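Local structure of MlnE (Bacillus amyloliquefaciens subsp. plantarum, 5D2E) at residues Y177-G182 with A209-S214; F216-T221 with Y245-Y250. The protein supplies the N-terminal B-type ketoreductase of the macrolactin polyketide assembly line, which binds NADP and presumably reduces beta-keto groups of carrier-bound intermediates. All coordinates share one frame; numbering follows the deposited sequence.

Contact 1: residues Y177-G182 with A209-S214; sequences YENAEG and AAELKS
Asn179 ND2 is held at two points: it donates hydrogen bonds to Glu211 OE2, at 3.0 Å, and to the backbone O of Glu183. The bond to Glu211 is nearly straight at ND2 and lies close to the amide plane, but reaches OE2 from above the carboxylate plane. With CG anti to the backbone N (chi1 -165°), the amide stands up from its own strand, beside the extended Glu211 side chain, and an asparagine is short enough to meet both that carboxylate and the Glu183 carbonyl. The other carboxylate oxygen, Glu211 OE1, takes a weak hydrogen bond of 2.8 Å from Tyr177 OH, a hydroxyl that also meets Asn189 weakly. Tyr177 has CG between its backbone N and carbonyl carbon (chi1 65°), letting the ring lean across Glu211: Glu211 CA sits 4.0 Å from the ring centroid, over one face, in a CH-pi contact.

Beneath these groups strands 177-180 and 209-214 run parallel. Leu212 is gripped from both ends, N to Tyr177 O at 2.7 Å and O from Asn179 N at 3.0 Å, and the ladder closes with Glu181 N on Ser214 O at 2.9 Å. The side chain of Leu212 packs on Leu176 and Phe131, as suits a branched apolar residue in a Rossmann-like core. This is the parallel pairing of a beta-alpha-beta unit connected by helix 186-201. The buried Glu211 carboxylate has a neutral donor at each oxygen, the one from Tyr177 weak, which is consistent with a tolerated charge but does not settle it.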
loop_
_atom_site.group_PDB
_atom_site.type_symbol
_atom_site.label_atom_id
_atom_site.label_comp_id
_atom_site.label_asym_id
_atom_site.label_seq_id
_atom_site.Cartn_x
_atom_site.Cartn_y
_atom_site.Cartn_z
ATOM N N TYR A 177 -3.830 -14.904 -2.825
ATOM C CA TYR A 177 -4.204 -14.827 -1.445
ATOM C C TYR A 177 -5.715 -15.019 -1.304
ATOM O O TYR A 177 -6.469 -14.716 -2.218
ATOM C CB TYR A 177 -3.830 -13.515 -0.786
ATOM C CG TYR A 177 -4.493 -12.273 -1.267
ATOM C CD1 TYR A 177 -4.023 -11.611 -2.401
ATOM C CD2 TYR A 177 -5.611 -11.734 -0.590
ATOM C CE1 TYR A 177 -4.605 -10.436 -2.837
ATOM C CE2 TYR A 177 -6.189 -10.550 -1.018
ATOM C CZ TYR A 177 -5.692 -9.924 -2.152
ATOM O OH TYR A 177 -6.265 -8.776 -2.607
ATOM N N GLU A 178 -6.109 -15.467 -0.117
ATOM C CA GLU A 178 -7.489 -15.722 0.187
ATOM C C GLU A 178 -8.085 -14.558 0.952
ATOM O O GLU A 178 -7.429 -13.898 1.761
ATOM C CB GLU A 178 -7.667 -16.937 1.055
ATOM C CG GLU A 178 -7.261 -18.241 0.398
ATOM C CD GLU A 178 -7.465 -19.415 1.346
ATOM O OE1 GLU A 178 -7.742 -19.220 2.557
ATOM O OE2 GLU A 178 -7.414 -20.507 0.849
ATOM N N ASN A 179 -9.360 -14.350 0.682
ATOM C CA ASN A 179 -10.174 -13.390 1.413
ATOM C C ASN A 179 -11.604 -13.960 1.449
ATOM O O ASN A 179 -11.855 -15.021 0.867
ATOM C CB ASN A 179 -10.099 -11.982 0.790
ATOM C CG ASN A 179 -10.636 -10.859 1.753
ATOM O OD1 ASN A 179 -10.736 -11.029 2.964
ATOM N ND2 ASN A 179 -10.923 -9.723 1.194
ATOM N N ALA A 180 -12.490 -13.258 2.149
ATOM C CA ALA A 180 -13.913 -13.659 2.207
ATOM C C ALA A 180 -14.797 -12.414 2.309
ATOM O O ALA A 180 -14.380 -11.356 2.847
ATOM C CB ALA A 180 -14.149 -14.549 3.407
ATOM N N GLU A 181 -16.026 -12.592 1.854
ATOM C CA GLU A 181 -17.070 -11.590 1.993
ATOM C C GLU A 181 -17.125 -11.144 3.436
ATOM O O GLU A 181 -17.066 -11.946 4.304
ATOM C CB GLU A 181 -18.404 -12.176 1.523
ATOM C CG GLU A 181 -19.557 -11.210 1.633
ATOM C CD GLU A 181 -20.821 -11.813 1.027
ATOM O OE1 GLU A 181 -20.817 -13.000 0.639
ATOM O OE2 GLU A 181 -21.809 -11.055 0.894
ATOM N N GLY A 182 -17.123 -9.826 3.678
ATOM C CA GLY A 182 -17.189 -9.273 5.028
ATOM C C GLY A 182 -15.819 -9.109 5.685
ATOM O O GLY A 182 -15.734 -8.548 6.744
ATOM N N ALA A 209 -1.333 -10.649 -9.573
ATOM C CA ALA A 209 -1.848 -10.852 -8.211
ATOM C C ALA A 209 -3.334 -11.166 -8.281
ATOM O O ALA A 209 -4.037 -10.611 -9.120
ATOM C CB ALA A 209 -1.607 -9.654 -7.325
ATOM N N ALA A 210 -3.798 -12.126 -7.492
ATOM C CA ALA A 210 -5.200 -12.546 -7.586
ATOM C C ALA A 210 -5.728 -12.832 -6.151
ATOM O O ALA A 210 -5.113 -13.573 -5.394
ATOM C CB ALA A 210 -5.371 -13.732 -8.484
ATOM N N GLU A 211 -6.834 -12.179 -5.814
ATOM C CA GLU A 211 -7.533 -12.374 -4.592
ATOM C C GLU A 211 -8.571 -13.474 -4.848
ATOM O O GLU A 211 -9.286 -13.502 -5.901
ATOM C CB GLU A 211 -8.240 -11.083 -4.162
ATOM C CG GLU A 211 -9.097 -11.246 -2.926
ATOM C CD GLU A 211 -9.720 -9.942 -2.423
ATOM O OE1 GLU A 211 -9.066 -8.952 -2.564
ATOM O OE2 GLU A 211 -10.790 -9.921 -1.820
ATOM N N LEU A 212 -8.562 -14.433 -3.966
ATOM C CA LEU A 212 -9.513 -15.549 -4.037
ATOM C C LEU A 212 -10.554 -15.318 -2.944
ATOM O O LEU A 212 -10.354 -15.709 -1.774
ATOM C CB LEU A 212 -8.793 -16.901 -3.882
ATOM C CG LEU A 212 -7.600 -17.142 -4.816
ATOM C CD1 LEU A 212 -6.786 -18.330 -4.371
ATOM C CD2 LEU A 212 -8.052 -17.306 -6.240
ATOM N N LYS A 213 -11.654 -14.667 -3.309
ATOM C CA LYS A 213 -12.654 -14.291 -2.306
ATOM C C LYS A 213 -13.825 -15.274 -2.262
ATOM O O LYS A 213 -14.614 -15.347 -3.199
ATOM C CB LYS A 213 -13.190 -12.885 -2.537
ATOM C CG LYS A 213 -14.107 -12.442 -1.405
ATOM C CD LYS A 213 -14.375 -10.978 -1.274
ATOM C CE LYS A 213 -14.944 -10.352 -2.488
ATOM N NZ LYS A 213 -14.975 -8.846 -2.194
ATOM N N SER A 214 -13.903 -16.019 -1.182
ATOM C CA SER A 214 -15.080 -16.815 -0.876
ATOM C C SER A 214 -16.250 -15.907 -0.503
ATOM O O SER A 214 -16.107 -15.015 0.291
ATOM C CB SER A 214 -14.785 -17.672 0.327
ATOM O OG SER A 214 -13.894 -18.644 -0.147
#

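Contact 2: residues F216-T221 with Y245-Y250; sequences FDEPFT and YEPRHY
Glu218 and Arg248 make the one ionic link between the loop 216-221 and the hairpin turn 245-250. Glu218 OE2 lies 3.3 Å from Arg248 NE, at the edge of the guanidinium and near its plane, with the carboxylate turned 31° from that plane. The glutamate's CG, anti to its own N (chi1 -171°), points the chain across the turn and on the way rests 3.8 Å from Pro247 CB.

The apolar contacts centre on Phe220. Pro247 CG stands off-centre above its ring, 4.3 Å from the centroid, as a CH-pi contact, while Phe220 CZ touches Tyr245 CB at 3.9 Å. Ile225 and Val228 of helix 222-233 pack against the same phenylalanine, so a large flat ring suits the seam between helix and hairpin.

Backbone atoms contribute without hydrogen bonds across the contact: Tyr245 O faces the edge of the Phe220 ring, 3.4 Å from CE2. Within the hairpin, Glu246 N bonds to His249 O at 2.7 Å, and Pro247 and Arg248 have the backbone angles of a type I turn, in which proline fits the first corner. Because Arg248 is exposed, water probably screens the salt bridge, and ring packing likely contributes much of the hold.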
loop_
_atom_site.group_PDB
_atom_site.type_symbol
_atom_site.label_atom_id
_atom_site.label_comp_id
_atom_site.label_asym_id
_atom_site.label_seq_id
_atom_site.Cartn_x
_atom_site.Cartn_y
_atom_site.Cartn_z
ATOM N N PHE A 216 -20.425 -15.814 1.028
ATOM C CA PHE A 216 -21.297 -16.643 1.885
ATOM C C PHE A 216 -22.084 -17.579 0.960
ATOM O O PHE A 216 -22.541 -17.200 -0.124
ATOM C CB PHE A 216 -22.265 -15.800 2.709
ATOM C CG PHE A 216 -21.603 -14.858 3.660
ATOM C CD1 PHE A 216 -20.591 -15.280 4.538
ATOM C CD2 PHE A 216 -21.994 -13.511 3.700
ATOM C CE1 PHE A 216 -19.969 -14.369 5.394
ATOM C CE2 PHE A 216 -21.405 -12.627 4.583
ATOM C CZ PHE A 216 -20.390 -13.051 5.426
ATOM N N ASP A 217 -22.170 -18.843 1.294
ATOM C CA ASP A 217 -22.794 -19.777 0.323
ATOM C C ASP A 217 -22.125 -19.897 -1.055
ATOM O O ASP A 217 -22.747 -20.365 -2.001
ATOM C CB ASP A 217 -24.268 -19.375 0.089
ATOM C CG ASP A 217 -25.064 -19.372 1.383
ATOM O OD1 ASP A 217 -24.912 -20.340 2.180
ATOM O OD2 ASP A 217 -25.812 -18.397 1.620
ATOM N N GLU A 218 -20.873 -19.503 -1.206
ATOM C CA GLU A 218 -20.223 -19.725 -2.503
ATOM C C GLU A 218 -18.719 -19.768 -2.182
ATOM O O GLU A 218 -17.982 -18.806 -2.496
ATOM C CB GLU A 218 -20.662 -18.615 -3.445
ATOM C CG GLU A 218 -20.271 -18.758 -4.886
ATOM C CD GLU A 218 -21.329 -18.247 -5.839
ATOM O OE1 GLU A 218 -21.538 -17.005 -6.033
ATOM O OE2 GLU A 218 -21.948 -19.123 -6.456
ATOM N N PRO A 219 -18.280 -20.847 -1.489
ATOM C CA PRO A 219 -16.870 -20.996 -1.110
ATOM C C PRO A 219 -15.976 -21.232 -2.301
ATOM O O PRO A 219 -16.440 -21.680 -3.328
ATOM C CB PRO A 219 -16.852 -22.212 -0.200
ATOM C CG PRO A 219 -18.048 -23.003 -0.631
ATOM C CD PRO A 219 -19.085 -21.999 -1.022
ATOM N N PHE A 220 -14.730 -20.747 -2.201
ATOM C CA PHE A 220 -13.689 -21.121 -3.148
ATOM C C PHE A 220 -13.199 -22.512 -2.833
ATOM O O PHE A 220 -12.516 -22.719 -1.891
ATOM C CB PHE A 220 -12.483 -20.206 -3.061
ATOM C CG PHE A 220 -12.329 -19.370 -4.241
ATOM C CD1 PHE A 220 -11.678 -19.859 -5.356
ATOM C CD2 PHE A 220 -12.804 -18.104 -4.263
ATOM C CE1 PHE A 220 -11.571 -19.106 -6.531
ATOM C CE2 PHE A 220 -12.697 -17.347 -5.428
ATOM C CZ PHE A 220 -12.109 -17.829 -6.558
ATOM N N THR A 221 -13.514 -23.439 -3.674
ATOM C CA THR A 221 -13.023 -24.797 -3.540
ATOM C C THR A 221 -11.649 -24.876 -4.163
ATOM O O THR A 221 -11.254 -23.991 -4.921
ATOM C CB THR A 221 -13.956 -25.760 -4.302
ATOM O OG1 THR A 221 -13.959 -25.435 -5.706
ATOM C CG2 THR A 221 -15.406 -25.591 -3.757
ATOM N N TYR A 245 -11.122 -12.293 -7.669
ATOM C CA TYR A 245 -11.976 -13.379 -8.117
ATOM C C TYR A 245 -12.931 -13.805 -7.056
ATOM O O TYR A 245 -12.555 -13.992 -5.903
ATOM C CB TYR A 245 -11.120 -14.599 -8.481
ATOM C CG TYR A 245 -10.293 -14.413 -9.722
ATOM C CD1 TYR A 245 -10.803 -14.663 -10.988
ATOM C CD2 TYR A 245 -8.980 -13.964 -9.627
ATOM C CE1 TYR A 245 -10.033 -14.441 -12.132
ATOM C CE2 TYR A 245 -8.199 -13.756 -10.767
ATOM C CZ TYR A 245 -8.735 -13.999 -11.996
ATOM O OH TYR A 245 -7.941 -13.811 -13.054
ATOM N N GLU A 246 -14.205 -13.872 -7.421
ATOM C CA GLU A 246 -15.166 -14.643 -6.637
ATOM C C GLU A 246 -15.345 -15.912 -7.445
ATOM O O GLU A 246 -14.953 -15.960 -8.607
ATOM C CB GLU A 246 -16.492 -13.867 -6.523
ATOM C CG GLU A 246 -16.380 -12.629 -5.658
ATOM C CD GLU A 246 -17.583 -11.719 -5.678
ATOM O OE1 GLU A 246 -18.607 -12.145 -6.202
ATOM O OE2 GLU A 246 -17.470 -10.618 -5.123
ATOM N N PRO A 247 -16.053 -16.903 -6.896
ATOM C CA PRO A 247 -16.230 -18.118 -7.700
ATOM C C PRO A 247 -16.974 -17.956 -9.020
ATOM O O PRO A 247 -16.594 -18.582 -10.002
ATOM C CB PRO A 247 -16.951 -19.042 -6.737
ATOM C CG PRO A 247 -16.490 -18.558 -5.380
ATOM C CD PRO A 247 -16.547 -17.071 -5.521
ATOM N N ARG A 248 -17.915 -17.019 -9.109
ATOM C CA ARG A 248 -18.687 -16.817 -10.378
ATOM C C ARG A 248 -18.443 -15.504 -11.171
ATOM O O ARG A 248 -18.924 -15.324 -12.267
ATOM C CB ARG A 248 -20.180 -16.961 -10.047
ATOM C CG ARG A 248 -20.532 -18.376 -9.614
ATOM C CD ARG A 248 -22.043 -18.612 -9.609
ATOM N NE ARG A 248 -22.181 -20.059 -9.614
ATOM C CZ ARG A 248 -22.508 -20.826 -10.665
ATOM N NH1 ARG A 248 -22.857 -20.325 -11.846
ATOM N NH2 ARG A 248 -22.537 -22.131 -10.491
ATOM N N HIS A 249 -17.688 -14.597 -10.581
ATOM C CA HIS A 249 -17.465 -13.246 -11.105
ATOM C C HIS A 249 -16.052 -12.795 -10.732
ATOM O O HIS A 249 -15.511 -13.243 -9.752
ATOM C CB HIS A 249 -18.430 -12.266 -10.490
ATOM C CG HIS A 249 -19.865 -12.532 -10.823
ATOM N ND1 HIS A 249 -20.685 -13.305 -10.022
ATOM C CD2 HIS A 249 -20.603 -12.182 -11.904
ATOM C CE1 HIS A 249 -21.884 -13.375 -10.588
ATOM N NE2 HIS A 249 -21.854 -12.694 -11.721
ATOM N N TYR A 250 -15.479 -11.900 -11.527
ATOM C CA TYR A 250 -14.241 -11.292 -11.173
ATOM C C TYR A 250 -14.265 -9.811 -11.517
ATOM O O TYR A 250 -15.068 -9.341 -12.348
ATOM C CB TYR A 250 -13.053 -12.009 -11.798
ATOM C CG TYR A 250 -12.936 -11.936 -13.318
ATOM C CD1 TYR A 250 -13.560 -12.879 -14.122
ATOM C CD2 TYR A 250 -12.242 -10.899 -13.925
ATOM C CE1 TYR A 250 -13.455 -12.806 -15.500
ATOM C CE2 TYR A 250 -12.147 -10.800 -15.302
ATOM C CZ TYR A 250 -12.756 -11.779 -16.075
ATOM O OH TYR A 250 -12.657 -11.707 -17.430
#

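In the fold
Contact 1 closes along the chain before contact 2 opens, with centres about 9 Å apart. Strand 205-214 links them: it is one half of contact 1, the loop of contact 2 leaves from its end, and it pairs in parallel with strand 171-180 on one side and strand 242-245 on the other, where Glu211 O to Tyr245 N and Lys213 N to Tyr245 O, each 2.8 Å, are probable hydrogen bonds. From that loop the chain enters helix 222-233, returns as strand 242-245 and turns into the long strand 249-257. Both contacts lie in the Rossmann-like part that carries no NADP, the cofactor being bound by residues later in the chain.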